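Local structure of BspA (BspA_V) (Streptococcus agalactiae serotype III, 5DZ8) at residues 58-63 against 72-77; 68-73 against 132-137. The protein is the variable domain of a cell wall-anchored streptococcal adhesin of the antigen I/II family and probably helps the bacterium attach to surfaces. All coordinates share one frame; numbering follows the deposited sequence.

Interaction 1. Residues 58-63 against 72-77; sequences NHHYVA and FVDSVT
H60 lays its imidazole beside the ring of F72. The planes are nearly parallel, 9° apart, but slid so far that they barely overlap, and it is F72 CB that sits over the H60 face, 3.6 Å from the ring centroid, a CH-pi contact. With H60 CG held between its own backbone N and carbonyl carbon (chi1 72°), the ring swings toward the partner strand. V62 CG2 adds an apolar touch at the F72 ring edge.

Polar side-chain bonds continue toward the N58 end. H60 ND1 donates in its ring plane to the syn lone pair of D74 OD2, 3.1 Å away, with ring and carboxylate nearly coplanar, which would favour a proton on ND1. Farther along, the amide of N58 spends both N-H groups: ND2 reaches S75 OG at 3.0 Å, tilted from the amide plane, and T77 OG1 at 3.3 Å, within it. T77 OG1 also hydrogen-bonds T126 OG1 of strand 119-135.

The backbones run antiparallel. F72 N to H60 O, 2.7 Å, is nearly straight, and H60 N returns a bond to F72 O. A classic beta bulge follows: D74 and S75 both face N58, whose O takes D74 N at 2.9 Å and S75 N only weakly.

These are strands 47-63 and 69-85 of a beta hairpin; strand 119-135 flanks 69-85, while H59 meets F6 of strand 4-12 and hydrogen-bonds Y165 of the second subunit.

Interaction 2. Residues 68-73 against 132-137; sequences SVTAFV and KYELKP
V69 O is gripped twice: by L135 N at 2.7 Å, almost in line with the carbonyl, and by a water that donates to it at 3.1 Å. A link from the same water to E134 OE2 is doubtful, because OE2 is modelled too close to T70 OG1. E134 also reaches along its own strand, where OE1 takes K132 NZ in a 2.9 Å salt bridge. Bends in both chains, K132 at chi3 and chi4 and E134 at chi2 (62°), bring the two ends together. L135 O is likewise shared, between V69 N and N167 of the second subunit.

These bonds belong to a regular antiparallel pairing, V69 with L135 and A71 with Y133 as hydrogen-bonded pairs, T70 with E134 and F72 with K132 as non-hydrogen-bonded ones. A71 N to Y133 O is close to straight at 175°. Here strand 69-85 meets 119-135, the outermost strand on this side of the six-stranded sheet within the chain.

The two faces differ. On the one with T70 and F72, the aliphatic part of K132 lies alongside the phenyl ring, K132 CD 3.4 Å from F72 CE1, while K132 CG touches T70 CG2. On the other, V69 CG1 lies beside L135 CB at 3.7 Å, the two side chains pointing the same way; A71 CB meets L135 CD2, and V73 CG2 comes to the edge of the Y133 ring. Y165 of the second subunit packs against V73 and L135 on this apolar face.

Overall arrangement
Interactions 1 and 2 sit side by side in the six-stranded antiparallel sheet, their centres about 10 Å apart. Strand 69-85 is common to both, with 47-63 on one flank and 119-135 on the other, and F72 and V73 serve in each. Along the chain 58-63 comes first, then 68-73 and 72-77, while 132-137 arrives only after a long excursion that includes strands 94-101 and 107-113. The hairpin contact is thus local and the other distant in sequence. A probable hydrogen bond from V62 N to T70 O joins the two. Both reach the second subunit through Y165, so this end of the sheet also contributes to the two-chain assembly.

Interaction 1. Residues 58-63 against 72-77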
loop_
_atom_site.group_PDB
_atom_site.type_symbol
_atom_site.label_atom_id
_atom_site.label_comp_id
_atom_site.label_asym_id
_atom_site.label_seq_id
_atom_site.Cartn_x
_atom_site.Cartn_y
_atom_site.Cartn_z
ATOM N N ASN A 58 25.750 13.771 -11.195
ATOM C CA ASN A 58 26.846 14.034 -12.130
ATOM C C ASN A 58 26.628 15.339 -12.836
ATOM O O ASN A 58 25.778 15.470 -13.731
ATOM C CB ASN A 58 27.044 12.857 -13.065
ATOM C CG ASN A 58 27.225 11.562 -12.297
ATOM O OD1 ASN A 58 28.216 11.412 -11.585
ATOM N ND2 ASN A 58 26.232 10.638 -12.387
ATOM N N HIS A 59 27.365 16.343 -12.396
ATOM C CA HIS A 59 27.220 17.656 -12.979
ATOM C C HIS A 59 28.573 18.315 -13.252
ATOM O O HIS A 59 29.599 17.924 -12.715
ATOM C CB HIS A 59 26.322 18.553 -12.079
ATOM C CG HIS A 59 26.843 18.728 -10.692
ATOM N ND1 HIS A 59 26.020 18.746 -9.603
ATOM C CD2 HIS A 59 28.093 18.829 -10.207
ATOM C CE1 HIS A 59 26.727 18.876 -8.504
ATOM N NE2 HIS A 59 27.998 18.925 -8.843
ATOM N N HIS A 60 28.558 19.332 -14.088
ATOM C CA HIS A 60 29.763 20.126 -14.317
ATOM C C HIS A 60 29.359 21.554 -14.716
ATOM O O HIS A 60 28.238 21.802 -15.164
ATOM C CB HIS A 60 30.696 19.475 -15.334
ATOM C CG HIS A 60 30.196 19.518 -16.736
ATOM N ND1 HIS A 60 29.301 18.590 -17.242
ATOM C CD2 HIS A 60 30.475 20.369 -17.756
ATOM C CE1 HIS A 60 29.016 18.892 -18.499
ATOM N NE2 HIS A 60 29.713 19.972 -18.830
ATOM N N TYR A 61 30.286 22.458 -14.471
ATOM C CA TYR A 61 30.070 23.867 -14.550
ATOM C C TYR A 61 31.041 24.540 -15.527
ATOM O O TYR A 61 32.243 24.309 -15.433
ATOM C CB TYR A 61 30.343 24.495 -13.189
ATOM C CG TYR A 61 29.609 23.941 -12.042
ATOM C CD1 TYR A 61 28.230 23.735 -12.097
ATOM C CD2 TYR A 61 30.279 23.626 -10.850
ATOM C CE1 TYR A 61 27.539 23.193 -11.022
ATOM C CE2 TYR A 61 29.577 23.087 -9.767
ATOM C CZ TYR A 61 28.204 22.876 -9.873
ATOM O OH TYR A 61 27.507 22.428 -8.796
ATOM N N VAL A 62 30.523 25.420 -16.388
ATOM C CA VAL A 62 31.385 26.325 -17.177
ATOM C C VAL A 62 31.258 27.812 -16.752
ATOM O O VAL A 62 30.188 28.392 -16.833
ATOM C CB VAL A 62 31.118 26.165 -18.690
ATOM C CG1 VAL A 62 32.017 27.108 -19.501
ATOM C CG2 VAL A 62 31.367 24.712 -19.103
ATOM N N ALA A 63 32.344 28.415 -16.266
ATOM C CA ALA A 63 32.312 29.860 -15.914
ATOM C C ALA A 63 32.392 30.738 -17.186
ATOM O O ALA A 63 33.139 30.417 -18.087
ATOM C CB ALA A 63 33.443 30.195 -14.971
ATOM N N PHE A 72 25.619 22.021 -15.963
ATOM C CA PHE A 72 25.133 20.850 -16.704
ATOM C C PHE A 72 24.810 19.785 -15.694
ATOM O O PHE A 72 25.673 19.361 -14.951
ATOM C CB PHE A 72 26.215 20.316 -17.649
ATOM C CG PHE A 72 26.468 21.209 -18.852
ATOM C CD1 PHE A 72 25.685 21.091 -20.009
ATOM C CD2 PHE A 72 27.487 22.176 -18.835
ATOM C CE1 PHE A 72 25.901 21.943 -21.105
ATOM C CE2 PHE A 72 27.712 23.003 -19.937
ATOM C CZ PHE A 72 26.904 22.889 -21.069
ATOM N N VAL A 73 23.560 19.367 -15.653
ATOM C CA VAL A 73 23.165 18.290 -14.776
ATOM C C VAL A 73 22.932 17.084 -15.670
ATOM O O VAL A 73 21.841 16.903 -16.181
ATOM C CB VAL A 73 21.918 18.636 -13.980
ATOM C CG1 VAL A 73 21.649 17.591 -12.890
ATOM C CG2 VAL A 73 22.047 20.027 -13.383
ATOM N N ASP A 74 23.963 16.252 -15.794
ATOM C CA ASP A 74 24.010 15.180 -16.786
ATOM C C ASP A 74 23.141 14.013 -16.391
ATOM O O ASP A 74 22.252 13.628 -17.161
ATOM C CB ASP A 74 25.443 14.749 -17.041
ATOM C CG ASP A 74 26.286 15.891 -17.611
ATOM O OD1 ASP A 74 25.832 16.528 -18.604
ATOM O OD2 ASP A 74 27.364 16.204 -17.022
ATOM N N SER A 75 23.334 13.519 -15.171
ATOM C CA SER A 75 22.580 12.406 -14.678
ATOM C C SER A 75 22.666 12.333 -13.168
ATOM O O SER A 75 23.376 13.103 -12.564
ATOM C CB SER A 75 23.178 11.153 -15.294
ATOM O OG SER A 75 24.510 10.996 -14.792
ATOM N N VAL A 76 21.989 11.353 -12.577
ATOM C CA VAL A 76 22.094 11.102 -11.170
ATOM C C VAL A 76 22.177 9.600 -10.904
ATOM O O VAL A 76 21.414 8.836 -11.477
ATOM C CB VAL A 76 20.936 11.722 -10.384
ATOM C CG1 VAL A 76 19.572 11.276 -10.913
ATOM C CG2 VAL A 76 21.079 11.390 -8.906
ATOM N N THR A 77 23.132 9.199 -10.052
ATOM C CA THR A 77 23.359 7.824 -9.822
ATOM C C THR A 77 22.947 7.496 -8.418
ATOM O O THR A 77 23.332 8.194 -7.508
ATOM C CB THR A 77 24.842 7.474 -10.037
ATOM O OG1 THR A 77 25.157 7.713 -11.403
ATOM C CG2 THR A 77 25.077 5.990 -9.754
#

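Interaction 2. Residues 68-73 against 132-137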
loop_
_atom_site.group_PDB
_atom_site.type_symbol
_atom_site.label_atom_id
_atom_site.label_comp_id
_atom_site.label_asym_id
_atom_site.label_seq_id
_atom_site.Cartn_x
_atom_site.Cartn_y
_atom_site.Cartn_z
ATOM N N SER A 68 28.429 34.958 -15.144
ATOM C CA SER A 68 27.419 33.916 -15.254
ATOM C C SER A 68 28.139 32.569 -15.359
ATOM O O SER A 68 29.346 32.505 -15.633
ATOM C CB SER A 68 26.553 34.161 -16.468
ATOM O OG SER A 68 27.298 33.907 -17.637
ATOM N N VAL A 69 27.368 31.506 -15.160
ATOM C CA VAL A 69 27.851 30.156 -15.192
ATOM C C VAL A 69 26.809 29.255 -15.861
ATOM O O VAL A 69 25.630 29.579 -15.846
ATOM C CB VAL A 69 28.148 29.691 -13.776
ATOM C CG1 VAL A 69 26.835 29.549 -12.966
ATOM C CG2 VAL A 69 28.918 28.371 -13.799
ATOM N N THR A 70 27.252 28.168 -16.517
ATOM C CA THR A 70 26.347 27.156 -17.068
ATOM C C THR A 70 26.566 25.892 -16.257
ATOM O O THR A 70 27.697 25.396 -16.136
ATOM C CB THR A 70 26.583 26.831 -18.560
ATOM O OG1 THR A 70 26.687 28.018 -19.343
ATOM C CG2 THR A 70 25.435 26.070 -19.068
ATOM N N ALA A 71 25.487 25.404 -15.680
ATOM C CA ALA A 71 25.489 24.201 -14.906
ATOM C C ALA A 71 24.882 23.098 -15.756
ATOM O O ALA A 71 23.753 23.220 -16.159
ATOM C CB ALA A 71 24.637 24.393 -13.643
ATOM N N PHE A 72 25.619 22.021 -15.963
ATOM C CA PHE A 72 25.133 20.850 -16.704
ATOM C C PHE A 72 24.810 19.785 -15.694
ATOM O O PHE A 72 25.673 19.361 -14.951
ATOM C CB PHE A 72 26.215 20.316 -17.649
ATOM C CG PHE A 72 26.468 21.209 -18.852
ATOM C CD1 PHE A 72 25.685 21.091 -20.009
ATOM C CD2 PHE A 72 27.487 22.176 -18.835
ATOM C CE1 PHE A 72 25.901 21.943 -21.105
ATOM C CE2 PHE A 72 27.712 23.003 -19.937
ATOM C CZ PHE A 72 26.904 22.889 -21.069
ATOM N N VAL A 73 23.560 19.367 -15.653
ATOM C CA VAL A 73 23.165 18.290 -14.776
ATOM C C VAL A 73 22.932 17.084 -15.670
ATOM O O VAL A 73 21.841 16.903 -16.181
ATOM C CB VAL A 73 21.918 18.636 -13.980
ATOM C CG1 VAL A 73 21.649 17.591 -12.890
ATOM C CG2 VAL A 73 22.047 20.027 -13.383
ATOM N N LYS A 132 20.362 21.622 -18.391
ATOM C CA LYS A 132 21.331 22.733 -18.476
ATOM C C LYS A 132 20.661 23.986 -17.894
ATOM O O LYS A 132 19.514 24.290 -18.235
ATOM C CB LYS A 132 21.741 22.943 -19.910
ATOM C CG LYS A 132 22.578 24.178 -20.175
ATOM C CD LYS A 132 23.292 24.090 -21.528
ATOM C CE LYS A 132 22.519 24.717 -22.672
ATOM N NZ LYS A 132 23.037 26.075 -23.098
ATOM N N TYR A 133 21.338 24.656 -16.963
ATOM C CA TYR A 133 20.833 25.932 -16.416
ATOM C C TYR A 133 21.871 27.001 -16.610
ATOM O O TYR A 133 23.004 26.902 -16.142
ATOM C CB TYR A 133 20.463 25.828 -14.974
ATOM C CG TYR A 133 19.438 24.762 -14.817
ATOM C CD1 TYR A 133 18.082 25.035 -14.935
ATOM C CD2 TYR A 133 19.835 23.448 -14.566
ATOM C CE1 TYR A 133 17.160 24.026 -14.805
ATOM C CE2 TYR A 133 18.918 22.435 -14.442
ATOM C CZ TYR A 133 17.603 22.707 -14.581
ATOM O OH TYR A 133 16.741 21.639 -14.456
ATOM N N GLU A 134 21.450 27.998 -17.349
ATOM C CA GLU A 134 22.238 29.143 -17.687
ATOM C C GLU A 134 21.979 30.054 -16.495
ATOM O O GLU A 134 20.844 30.421 -16.245
ATOM C CB GLU A 134 21.704 29.707 -18.997
ATOM C CG GLU A 134 22.726 30.199 -19.974
ATOM C CD GLU A 134 23.678 29.124 -20.449
ATOM O OE1 GLU A 134 23.293 28.415 -21.420
ATOM O OE2 GLU A 134 24.812 29.020 -19.872
ATOM N N LEU A 135 23.016 30.360 -15.730
ATOM C CA LEU A 135 22.847 31.059 -14.455
ATOM C C LEU A 135 23.643 32.360 -14.380
ATOM O O LEU A 135 24.851 32.366 -14.274
ATOM C CB LEU A 135 23.248 30.165 -13.317
ATOM C CG LEU A 135 22.244 29.293 -12.551
ATOM C CD1 LEU A 135 20.775 29.272 -12.985
ATOM C CD2 LEU A 135 22.871 27.922 -12.459
ATOM N N LYS A 136 22.901 33.448 -14.453
ATOM C CA LYS A 136 23.388 34.762 -14.215
ATOM C C LYS A 136 23.804 34.920 -12.736
ATOM O O LYS A 136 23.349 34.172 -11.857
ATOM C CB LYS A 136 22.251 35.780 -14.526
ATOM C CG LYS A 136 22.480 36.699 -15.715
ATOM C CD LYS A 136 22.326 35.980 -17.008
ATOM C CE LYS A 136 22.153 36.960 -18.158
ATOM N NZ LYS A 136 23.306 37.848 -18.217
ATOM N N PRO A 137 24.615 35.947 -12.446
ATOM C CA PRO A 137 24.953 36.243 -11.060
ATOM C C PRO A 137 23.709 36.317 -10.183
ATOM O O PRO A 137 22.738 36.977 -10.530
ATOM C CB PRO A 137 25.678 37.591 -11.158
ATOM C CG PRO A 137 26.279 37.592 -12.564
ATOM C CD PRO A 137 25.250 36.894 -13.397
HETATM O O HOH W 1 25.139 31.241 -18.390
#